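Long-range contact in metallo-beta-lactamase superfamily protein (Thermus thermophilus, PDB 2ZZI), which probably acts as a metal-dependent hydrolase of the metallo-beta-lactamase fold, holding a pair of metal ions in its active site: residues V25-G30 against L51-H56. Residues are numbered along the deposited sequence; the frame is centred on the assembly and turned at random.
With FE (Fe (III) ion), chain C.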
# COMPACT_ATOMS: atom_id res chain seq x y z
N VAL A 25 1.56 12.19 4.24
CA VAL A 25 1.20 11.46 3.03
C VAL A 25 0.17 10.39 3.40
O VAL A 25 0.01 10.05 4.58
CB VAL A 25 2.43 10.81 2.38
CG1 VAL A 25 3.55 11.84 2.23
CG2 VAL A 25 2.90 9.63 3.21
N LEU A 26 -0.53 9.85 2.41
CA LEU A 26 -1.53 8.82 2.66
C LEU A 26 -1.28 7.57 1.81
O LEU A 26 -1.29 7.63 0.58
CB LEU A 26 -2.93 9.36 2.38
CG LEU A 26 -4.05 8.42 2.79
CD1 LEU A 26 -4.04 8.25 4.31
CD2 LEU A 26 -5.39 8.95 2.31
N ILE A 27 -1.05 6.44 2.48
CA ILE A 27 -0.76 5.18 1.79
C ILE A 27 -2.01 4.29 1.66
O ILE A 27 -2.61 3.89 2.65
CB ILE A 27 0.37 4.41 2.51
CG1 ILE A 27 1.58 5.32 2.73
CG2 ILE A 27 0.77 3.18 1.73
CD1 ILE A 27 2.77 4.62 3.37
N ASP A 28 -2.40 3.98 0.43
CA ASP A 28 -3.51 3.06 0.15
C ASP A 28 -4.85 3.47 0.75
O ASP A 28 -5.36 2.79 1.65
CB ASP A 28 -3.17 1.63 0.60
CG ASP A 28 -1.90 1.10 -0.03
OD1 ASP A 28 -1.32 1.78 -0.90
OD2 ASP A 28 -1.48 -0.02 0.35
N PRO A 29 -5.44 4.57 0.25
CA PRO A 29 -6.79 4.95 0.65
C PRO A 29 -7.80 3.98 0.08
O PRO A 29 -8.38 4.24 -0.98
CB PRO A 29 -6.97 6.32 0.00
CG PRO A 29 -6.04 6.31 -1.15
CD PRO A 29 -4.85 5.53 -0.69
N GLY A 30 -8.02 2.86 0.77
CA GLY A 30 -8.79 1.75 0.23
C GLY A 30 -10.26 2.00 -0.03
O GLY A 30 -10.80 1.60 -1.06
N LEU A 51 0.06 7.76 -1.79
CA LEU A 51 0.96 6.71 -2.25
C LEU A 51 0.29 5.33 -2.26
O LEU A 51 -0.39 4.94 -1.31
CB LEU A 51 2.23 6.66 -1.40
CG LEU A 51 3.26 7.71 -1.79
CD1 LEU A 51 2.62 9.08 -1.77
CD2 LEU A 51 4.49 7.66 -0.89
N LEU A 52 0.49 4.60 -3.36
CA LEU A 52 -0.13 3.30 -3.53
C LEU A 52 0.93 2.21 -3.60
O LEU A 52 1.83 2.28 -4.43
CB LEU A 52 -0.98 3.29 -4.79
CG LEU A 52 -1.99 4.43 -4.86
CD1 LEU A 52 -2.82 4.34 -6.12
CD2 LEU A 52 -2.87 4.40 -3.62
N THR A 53 0.82 1.22 -2.73
CA THR A 53 1.75 0.10 -2.72
C THR A 53 1.48 -0.81 -3.91
O THR A 53 2.41 -1.36 -4.50
CB THR A 53 1.66 -0.72 -1.43
OG1 THR A 53 0.29 -1.10 -1.21
CG2 THR A 53 2.13 0.09 -0.25
N HIS A 54 0.21 -0.96 -4.25
CA HIS A 54 -0.21 -1.63 -5.48
C HIS A 54 -1.62 -1.18 -5.85
O HIS A 54 -2.25 -0.44 -5.11
CB HIS A 54 -0.10 -3.16 -5.38
CG HIS A 54 -0.94 -3.78 -4.31
ND1 HIS A 54 -0.68 -3.61 -2.97
CD2 HIS A 54 -2.01 -4.60 -4.38
CE1 HIS A 54 -1.57 -4.28 -2.26
NE2 HIS A 54 -2.39 -4.89 -3.09
N ALA A 55 -2.11 -1.61 -7.01
CA ALA A 55 -3.33 -1.02 -7.56
C ALA A 55 -4.55 -1.90 -7.38
O ALA A 55 -5.52 -1.78 -8.14
CB ALA A 55 -3.13 -0.67 -9.03
N HIS A 56 -4.51 -2.78 -6.39
CA HIS A 56 -5.64 -3.66 -6.13
C HIS A 56 -6.81 -2.84 -5.60
O HIS A 56 -6.61 -1.92 -4.82
CB HIS A 56 -5.25 -4.78 -5.17
CG HIS A 56 -4.50 -5.91 -5.82
ND1 HIS A 56 -4.37 -7.15 -5.24
CD2 HIS A 56 -3.86 -5.98 -7.01
CE1 HIS A 56 -3.67 -7.93 -6.04
NE2 HIS A 56 -3.35 -7.25 -7.13
FE FE C . -3.52 -6.83 -2.91
O HOH W 1 -5.18 -6.85 -2.70
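Asp28 reaches Thr53 through both carboxylate oxygens, beside the parallel bridge of Ile27 with Leu51. Two backbone bonds of this pairing join the segments: Leu51 N to Leu26 O at 2.7 Å, and Asp28 N to Leu51 O at 2.8 Å. From CB, the Asp28 side chain runs with CG anti to its own carbonyl carbon (chi1 -56°), which carries the carboxylate along the chain beyond Leu51. OD1 passes Leu52 CA and accepts the backbone N-H of Thr53 at 2.9 Å, a fairly straight bond (164° at the hydrogen). OD2 takes the hydroxyl of Thr53, OG1 lying 2.6 Å away. Each oxygen uses its syn lone pair, so the two bonds together hold the carboxylate against rotation about chi2. OD2 is also hydrogen-bonded to ND1 of His59, a ligand of the second metal. Thr53 OG1 in turn receives a long, bent bond from His54 ND1 (3.2 Å), tilted from the ring plane, while His54 NE2 binds the iron at 2.3 Å. Thr53 is thus second-shell to His54, and Asp28 to His59. His56 ND1, His125 and Asp144 also bind this iron. Beside the polar link, Pro29 CD meets Leu52 CD2 at 3.7 Å. The contact belongs to the first sheet of the alpha-beta/beta-alpha sandwich: Pro29 and Leu52 pack on helix 63-70, Leu52 also on strand 74-76, and Ile27, Leu51 and Thr53 on Phe132 of strand 130-134 in the second sheet.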